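Local atomic coordinates of lysozyme C (Equus asinus, PDB entry 5XUW), a protein that hydrolyses the beta-1,4 linkages between N-acetylmuramic acid and N-acetylglucosamine in bacterial peptidoglycan and carries one calcium ion per subunit. Residues Y52-F57 with I78-L83; E33-F38 with L56-S61; H10-Q15 with D86-D91. All coordinates share one frame; numbering follows the deposited sequence.

How the contacts relate
The three contacts illustrate how a small two-part fold is tied together by different chemistry at different depths. Contacts 1 and 2 are buried and meet on one beta hairpin: they share Leu56 and Phe57, and strand 53-54 pairs with strand 59-60. Contact 1 packs a tyrosine ring on a disulfide-bonded cysteine of the loop that opens the calcium site, whereas contact 2, nearest the centre of the chain, joins the hairpin to helix 25-36 beside the predicted active site. Contact 3 is only partly buried and couples helix 5-14 to helix 89-100 through a salt bridge and aliphatic packing. Contacts 1 and 3 supply ligands to the same calcium ion, while Leu56 packs against Ile88 between contacts 2 and 3.

Contact 1: residues Y52-F57 with I78-L83; sequences YDYGLF and IMCSKL. With CA (calcium ion), chain C.
One face of the Tyr54 ring is taken by Cys80, whose CB sits over the ring centre at 3.3 Å from the centroid and only 9° off the normal, a CH-pi contact. The sulfur approaches the same ring obliquely and off-centre, 33° from the normal and nearest the CD1-CE1 side, with Cys80 SG 3.6 Å from Tyr54 CE1, so one residue offers both a CH-pi and a sulfur-aromatic approach. The disulfide from Cys80 to Cys65 restrains the sulfur, and at the far end of the ring Tyr54 OH is hydrogen-bonded to Asp67. Tyr54 CG is anti to its own carbonyl carbon (chi1 -75°), which carries the ring across to the 3-10 segment 80-82. At the root of the side chain, Tyr54 CB meets Leu83 CB at 4.1 Å.

The contact joins the beta-sheet part of the C-type lysozyme fold to the calcium-binding loop: strand 53-54 carries Tyr54 and also the predicted catalytic Asp53, whose side chain starts away from this interface. Lys82 O binds the calcium ion at 2.3 Å, its neighbour Leu83 packing toward the hairpin.

Gly55 lets the backbones close in, with Gly55 CA 3.1 Å from Leu83 O in a bent CA-H...O contact. A water accepts from Leu56 N and lies 2.8 Å from Leu83 O, bridging two backbones that have no direct hydrogen bond between them.

Contact 2: residues E33-F38 with L56-S61; sequences EYESNF and LFQLNS
The last turn of helix 25-36 comes up against the segment that leads into strand 59-60, with the CA atoms of Ser36 and Leu56 5.2 Å apart and the chain turning out of the helix at Asn37 with positive phi. Ser36 makes the polar touch: its OG lies 2.8 Å from Leu56 O and within reach of Ala32 O as well. With OG between the backbone N and the carbonyl carbon (chi1 68°), the hydroxyl is brought up to the Leu56 carbonyl.

Leu56 also reaches back with its CD1 methyl, which packs 3.4 Å from Ser36 OG and 3.5 Å from the carbonyl carbon of Phe38. Beside this, the side chains of Glu35 and Gln58 cross obliquely, the aliphatic CB and CG of the glutamine meeting oxygens of the glutamate with Glu35 CB behind. Gln58 CG rests 3.4 Å from Glu35 O, and Glu35 OE1 approaches Gln58 CB at 3.5 Å. Their carboxylate and amide planes are 25° apart, but no hydrogen bond joins the two groups; Glu35 OE2 is bonded to Ala110 N and Gln58 NE2 to Gly55 O. Gln58 also touches Asp53, and thus meets both predicted catalytic carboxylates of the lysozyme cleft, Glu35 and Asp53.

Gln58 and Leu59 both face Tyr54 in a G1 beta bulge at the start of strand 59-60. Leu56 packs on Ala32 of helix 25-36 and Leu8 of helix 5-14, while Phe57 next to it also touches helix 89-100.

Contact 3: residues H10-Q15 with D86-D91; sequences HKLKAQ and DNIDDD. With CA (calcium ion), chain C.
The Lys11 side chain leaves helix 5-14 with CG anti to the backbone N (chi1 177°) and then bends at chi2 (55°), a course that carries its ammonium group to Asp89. There Lys11 NZ meets Asp89 OD1 at 2.7 Å in a salt bridge that uses the syn lone pair of the carboxylate oxygen, the two side chains crossing at about a right angle. The aliphatic part of the lysine slides past Ile88 in the opposite direction, Lys11 CG lying 4.0 Å from Ile88 CD1. The same methyl is met by Leu12 CD2, also at 4.0 Å, from a buried leucine that also touches helix 25-36.

Ile88 is the N-cap residue of helix 89-100 and lies within the calcium-binding loop, a site shared by some C-type lysozymes and alpha-lactalbumin. Asn87 O, Asp90 OD1 and Asp91 OD1 bind the calcium ion, with Lys82 O, Asp85 OD1 and two waters completing the shell.

Gln15 joins just past helix 5-14; its amide plane and the Asp89 carboxylate plane are 23° apart, with Gln15 CD 3.6 Å from Asp89 OD1. A water gives hydrogen bonds to both Gln15 OE1 and, at 2.8 Å, Asp89 O.

Contact 1: residues Y52-F57 with I78-L83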
# COMPACT_ATOMS: atom_id res chain seq x y z
N TYR A 52 8.93 10.77 4.28
CA TYR A 52 7.47 10.97 4.27
C TYR A 52 6.79 9.85 3.51
O TYR A 52 7.31 9.41 2.49
CB TYR A 52 7.13 12.29 3.58
CG TYR A 52 7.80 13.50 4.18
N ASP A 53 5.61 9.44 3.99
CA ASP A 53 4.84 8.35 3.37
C ASP A 53 3.57 8.88 2.71
O ASP A 53 2.84 9.68 3.30
CB ASP A 53 4.45 7.30 4.42
CG ASP A 53 5.65 6.66 5.09
OD1 ASP A 53 6.69 6.46 4.44
OD2 ASP A 53 5.56 6.32 6.28
N TYR A 54 3.29 8.40 1.50
CA TYR A 54 2.23 8.93 0.65
C TYR A 54 1.21 7.88 0.27
O TYR A 54 1.56 6.81 -0.22
CB TYR A 54 2.82 9.43 -0.65
CG TYR A 54 3.56 10.74 -0.57
CD1 TYR A 54 4.91 10.78 -0.21
CD2 TYR A 54 2.93 11.93 -0.93
CE1 TYR A 54 5.61 11.99 -0.17
CE2 TYR A 54 3.62 13.15 -0.89
CZ TYR A 54 4.95 13.17 -0.51
OH TYR A 54 5.63 14.37 -0.48
N GLY A 55 -0.06 8.23 0.47
CA GLY A 55 -1.16 7.55 -0.18
C GLY A 55 -1.67 6.31 0.51
O GLY A 55 -1.34 6.04 1.67
N LEU A 56 -2.49 5.57 -0.23
CA LEU A 56 -3.18 4.36 0.25
C LEU A 56 -2.23 3.31 0.83
O LEU A 56 -2.57 2.65 1.82
CB LEU A 56 -3.96 3.74 -0.91
CG LEU A 56 -4.89 2.56 -0.65
CD1 LEU A 56 -6.05 2.98 0.23
CD2 LEU A 56 -5.42 2.01 -1.96
N PHE A 57 -1.07 3.15 0.19
CA PHE A 57 -0.05 2.20 0.64
C PHE A 57 1.14 2.86 1.33
O PHE A 57 2.15 2.20 1.57
CB PHE A 57 0.44 1.37 -0.54
CG PHE A 57 -0.65 0.70 -1.33
CD1 PHE A 57 -1.65 -0.03 -0.70
CD2 PHE A 57 -0.64 0.76 -2.72
CE1 PHE A 57 -2.65 -0.65 -1.43
CE2 PHE A 57 -1.63 0.12 -3.46
CZ PHE A 57 -2.63 -0.59 -2.82
N ILE A 78 8.44 7.70 -10.06
CA ILE A 78 7.17 8.41 -9.95
C ILE A 78 7.23 9.56 -8.95
O ILE A 78 7.88 9.46 -7.90
CB ILE A 78 6.04 7.40 -9.62
CG1 ILE A 78 4.67 8.01 -9.90
CG2 ILE A 78 6.15 6.88 -8.19
CD1 ILE A 78 3.56 6.99 -9.83
N MET A 79 6.54 10.64 -9.29
CA MET A 79 6.36 11.77 -8.39
C MET A 79 5.43 11.36 -7.26
O MET A 79 4.40 10.73 -7.51
CB MET A 79 5.75 12.97 -9.13
CG MET A 79 6.51 14.26 -8.93
SD MET A 79 8.13 14.17 -9.69
CE MET A 79 8.86 15.69 -9.09
N CYS A 80 5.77 11.73 -6.03
CA CYS A 80 4.98 11.31 -4.87
C CYS A 80 3.54 11.84 -4.91
O CYS A 80 2.63 11.17 -4.40
CB CYS A 80 5.64 11.72 -3.55
SG CYS A 80 7.24 10.94 -3.18
N SER A 81 3.33 13.00 -5.53
CA SER A 81 1.99 13.57 -5.70
C SER A 81 1.01 12.66 -6.45
O SER A 81 -0.20 12.72 -6.20
CB SER A 81 2.07 14.93 -6.41
OG SER A 81 2.74 14.81 -7.65
N LYS A 82 1.53 11.81 -7.33
CA LYS A 82 0.70 10.86 -8.08
C LYS A 82 0.20 9.69 -7.23
O LYS A 82 -0.59 8.87 -7.70
CB LYS A 82 1.46 10.34 -9.29
CG LYS A 82 1.88 11.46 -10.24
CD LYS A 82 2.97 11.03 -11.20
CE LYS A 82 2.41 10.20 -12.34
NZ LYS A 82 1.70 11.05 -13.33
N LEU A 83 0.67 9.62 -5.99
CA LEU A 83 0.15 8.66 -5.01
C LEU A 83 -0.89 9.29 -4.09
O LEU A 83 -1.24 8.70 -3.07
CB LEU A 83 1.33 8.10 -4.20
CG LEU A 83 2.48 7.54 -5.04
CD1 LEU A 83 3.67 7.19 -4.16
CD2 LEU A 83 2.02 6.34 -5.85
CA CA C . -2.30 7.34 -7.92
O HOH W 1 -3.17 6.63 -2.79
O HOH W 2 -3.30 7.60 -5.74
O HOH W 3 -2.53 7.94 -10.19

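Contact 2: residues E33-F38 with L56-S61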
# COMPACT_ATOMS: atom_id res chain seq x y z
N GLU A 33 -5.79 -0.93 4.93
CA GLU A 33 -6.64 -0.46 6.03
C GLU A 33 -5.79 0.13 7.14
O GLU A 33 -6.08 1.21 7.65
CB GLU A 33 -7.52 -1.57 6.62
CG GLU A 33 -8.53 -1.00 7.61
CD GLU A 33 -9.57 -1.98 8.14
OE1 GLU A 33 -9.64 -3.14 7.69
OE2 GLU A 33 -10.33 -1.55 9.03
N TYR A 34 -4.73 -0.58 7.53
CA TYR A 34 -3.95 -0.14 8.68
C TYR A 34 -2.88 0.91 8.34
O TYR A 34 -2.49 1.67 9.22
CB TYR A 34 -3.43 -1.36 9.45
CG TYR A 34 -4.60 -2.09 10.08
CD1 TYR A 34 -5.14 -1.66 11.30
CD2 TYR A 34 -5.23 -3.15 9.43
CE1 TYR A 34 -6.24 -2.28 11.86
CE2 TYR A 34 -6.34 -3.76 9.98
CZ TYR A 34 -6.83 -3.33 11.21
OH TYR A 34 -7.94 -3.93 11.75
N GLU A 35 -2.44 0.98 7.08
CA GLU A 35 -1.50 2.02 6.66
C GLU A 35 -2.17 3.38 6.48
O GLU A 35 -1.63 4.39 6.92
CB GLU A 35 -0.77 1.61 5.38
CG GLU A 35 0.29 0.52 5.58
CD GLU A 35 1.49 0.97 6.39
OE1 GLU A 35 1.72 2.19 6.53
OE2 GLU A 35 2.22 0.09 6.89
N SER A 36 -3.33 3.39 5.83
CA SER A 36 -3.97 4.64 5.40
C SER A 36 -5.46 4.81 5.77
O SER A 36 -6.06 5.82 5.38
CB SER A 36 -3.85 4.73 3.88
OG SER A 36 -4.65 3.73 3.26
N ASN A 37 -6.06 3.82 6.45
CA ASN A 37 -7.52 3.77 6.65
C ASN A 37 -8.30 3.89 5.32
O ASN A 37 -9.35 4.53 5.27
CB ASN A 37 -7.96 4.83 7.68
CG ASN A 37 -9.35 4.55 8.28
OD1 ASN A 37 -10.03 5.46 8.75
ND2 ASN A 37 -9.77 3.29 8.24
N PHE A 38 -7.75 3.27 4.26
CA PHE A 38 -8.35 3.26 2.91
C PHE A 38 -8.39 4.61 2.18
O PHE A 38 -9.09 4.72 1.18
CB PHE A 38 -9.76 2.66 2.92
CG PHE A 38 -9.83 1.23 3.40
CD1 PHE A 38 -8.95 0.26 2.90
CD2 PHE A 38 -10.78 0.85 4.33
CE1 PHE A 38 -9.02 -1.05 3.33
CE2 PHE A 38 -10.85 -0.48 4.77
CZ PHE A 38 -9.98 -1.42 4.25
N LEU A 56 -2.49 5.57 -0.23
CA LEU A 56 -3.18 4.36 0.25
C LEU A 56 -2.23 3.31 0.83
O LEU A 56 -2.57 2.65 1.82
CB LEU A 56 -3.96 3.74 -0.91
CG LEU A 56 -4.89 2.56 -0.65
CD1 LEU A 56 -6.05 2.98 0.23
CD2 LEU A 56 -5.42 2.01 -1.96
N PHE A 57 -1.07 3.15 0.19
CA PHE A 57 -0.05 2.20 0.64
C PHE A 57 1.14 2.86 1.33
O PHE A 57 2.15 2.20 1.57
CB PHE A 57 0.44 1.37 -0.54
CG PHE A 57 -0.65 0.70 -1.33
CD1 PHE A 57 -1.65 -0.03 -0.70
CD2 PHE A 57 -0.64 0.76 -2.72
CE1 PHE A 57 -2.65 -0.65 -1.43
CE2 PHE A 57 -1.63 0.12 -3.46
CZ PHE A 57 -2.63 -0.59 -2.82
N GLN A 58 1.03 4.15 1.67
CA GLN A 58 2.03 4.86 2.44
C GLN A 58 3.45 4.61 1.92
O GLN A 58 4.35 4.18 2.65
CB GLN A 58 1.88 4.51 3.93
CG GLN A 58 0.65 5.12 4.55
CD GLN A 58 0.76 6.62 4.72
OE1 GLN A 58 1.37 7.10 5.68
NE2 GLN A 58 0.21 7.37 3.77
N LEU A 59 3.64 4.94 0.64
CA LEU A 59 4.90 4.72 -0.05
C LEU A 59 5.84 5.88 0.23
O LEU A 59 5.46 7.05 0.13
CB LEU A 59 4.65 4.55 -1.54
CG LEU A 59 3.71 3.40 -1.90
CD1 LEU A 59 3.20 3.53 -3.32
CD2 LEU A 59 4.39 2.06 -1.67
N ASN A 60 7.07 5.54 0.65
CA ASN A 60 8.00 6.54 1.17
C ASN A 60 8.82 7.27 0.10
O ASN A 60 9.13 6.73 -0.96
CB ASN A 60 8.91 5.95 2.27
CG ASN A 60 9.98 5.02 1.74
OD1 ASN A 60 10.84 5.43 0.95
ND2 ASN A 60 9.96 3.77 2.19
N SER A 61 9.18 8.50 0.46
CA SER A 61 9.88 9.48 -0.37
C SER A 61 11.40 9.27 -0.43
O SER A 61 12.10 10.10 -1.01
CB SER A 61 9.63 10.86 0.25
OG SER A 61 10.12 10.86 1.60

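Contact 3: residues H10-Q15 with D86-D91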
# COMPACT_ATOMS: atom_id res chain seq x y z
N HIS A 10 -12.02 -5.63 -4.64
CA HIS A 10 -12.35 -5.88 -6.05
C HIS A 10 -11.44 -5.15 -7.04
O HIS A 10 -11.07 -5.72 -8.07
CB HIS A 10 -13.83 -5.61 -6.30
CG HIS A 10 -14.69 -6.73 -5.82
ND1 HIS A 10 -14.92 -7.85 -6.58
CD2 HIS A 10 -15.26 -6.97 -4.62
CE1 HIS A 10 -15.65 -8.71 -5.90
NE2 HIS A 10 -15.87 -8.20 -4.70
N LYS A 11 -11.07 -3.92 -6.73
CA LYS A 11 -10.08 -3.18 -7.51
C LYS A 11 -8.74 -3.92 -7.55
O LYS A 11 -8.19 -4.17 -8.62
CB LYS A 11 -9.90 -1.78 -6.91
CG LYS A 11 -8.84 -0.90 -7.57
CD LYS A 11 -9.04 -0.73 -9.07
CE LYS A 11 -8.02 0.25 -9.63
NZ LYS A 11 -8.13 0.39 -11.11
N LEU A 12 -8.22 -4.28 -6.38
CA LEU A 12 -6.96 -5.02 -6.29
C LEU A 12 -7.04 -6.37 -7.00
O LEU A 12 -6.09 -6.77 -7.68
CB LEU A 12 -6.52 -5.17 -4.84
CG LEU A 12 -6.23 -3.89 -4.05
CD1 LEU A 12 -5.59 -4.24 -2.71
CD2 LEU A 12 -5.36 -2.89 -4.80
N LYS A 13 -8.17 -7.06 -6.87
CA LYS A 13 -8.38 -8.31 -7.60
C LYS A 13 -8.27 -8.11 -9.11
O LYS A 13 -7.63 -8.91 -9.81
CB LYS A 13 -9.75 -8.93 -7.27
CG LYS A 13 -9.99 -10.27 -7.96
CD LYS A 13 -11.23 -10.99 -7.44
CE LYS A 13 -11.59 -12.20 -8.31
NZ LYS A 13 -10.45 -13.16 -8.45
N ALA A 14 -8.87 -7.03 -9.60
CA ALA A 14 -8.85 -6.72 -11.03
C ALA A 14 -7.44 -6.38 -11.53
O ALA A 14 -7.14 -6.60 -12.71
CB ALA A 14 -9.81 -5.58 -11.34
N GLN A 15 -6.60 -5.83 -10.65
CA GLN A 15 -5.19 -5.55 -10.96
C GLN A 15 -4.25 -6.70 -10.56
O GLN A 15 -3.07 -6.46 -10.30
CB GLN A 15 -4.75 -4.25 -10.28
CG GLN A 15 -5.57 -3.02 -10.65
CD GLN A 15 -5.38 -2.59 -12.09
OE1 GLN A 15 -4.25 -2.43 -12.57
NE2 GLN A 15 -6.48 -2.41 -12.79
N ASP A 86 -7.04 10.02 -6.98
CA ASP A 86 -8.08 9.02 -6.74
C ASP A 86 -7.72 7.66 -7.34
O ASP A 86 -8.16 6.64 -6.82
CB ASP A 86 -9.44 9.46 -7.29
CG ASP A 86 -10.10 10.54 -6.46
OD1 ASP A 86 -9.49 11.02 -5.48
OD2 ASP A 86 -11.25 10.90 -6.78
N ASN A 87 -6.98 7.66 -8.45
CA ASN A 87 -6.70 6.42 -9.16
C ASN A 87 -5.46 5.77 -8.58
O ASN A 87 -4.46 6.44 -8.40
CB ASN A 87 -6.52 6.68 -10.65
CG ASN A 87 -6.55 5.40 -11.45
OD1 ASN A 87 -7.62 4.87 -11.77
ND2 ASN A 87 -5.39 4.88 -11.75
N ILE A 88 -5.52 4.47 -8.30
CA ILE A 88 -4.43 3.79 -7.58
C ILE A 88 -3.63 2.80 -8.43
O ILE A 88 -2.84 2.03 -7.90
CB ILE A 88 -4.92 3.09 -6.28
CG1 ILE A 88 -5.92 1.96 -6.58
CG2 ILE A 88 -5.53 4.11 -5.34
CD1 ILE A 88 -6.12 1.01 -5.41
N ASP A 89 -3.83 2.81 -9.74
CA ASP A 89 -3.08 1.92 -10.62
C ASP A 89 -1.57 2.09 -10.47
O ASP A 89 -0.85 1.09 -10.39
CB ASP A 89 -3.48 2.10 -12.08
CG ASP A 89 -4.88 1.57 -12.38
OD1 ASP A 89 -5.49 0.94 -11.49
OD2 ASP A 89 -5.38 1.80 -13.50
N ASP A 90 -1.10 3.34 -10.42
CA ASP A 90 0.34 3.58 -10.25
C ASP A 90 0.80 3.26 -8.83
O ASP A 90 1.92 2.76 -8.63
CB ASP A 90 0.79 4.97 -10.74
CG ASP A 90 -0.03 6.11 -10.17
OD1 ASP A 90 -0.78 5.91 -9.20
OD2 ASP A 90 0.08 7.24 -10.72
N ASP A 91 -0.07 3.50 -7.85
CA ASP A 91 0.20 3.04 -6.46
C ASP A 91 0.37 1.53 -6.40
O ASP A 91 1.29 1.01 -5.73
CB ASP A 91 -0.93 3.42 -5.49
CG ASP A 91 -1.22 4.91 -5.46
OD1 ASP A 91 -1.65 5.43 -6.50
OD2 ASP A 91 -1.07 5.53 -4.39
CA CA C . -2.30 7.34 -7.92
O HOH W 4 -1.61 -1.28 -11.74
O HOH W 3 -2.53 7.94 -10.19
O HOH W 2 -3.30 7.60 -5.74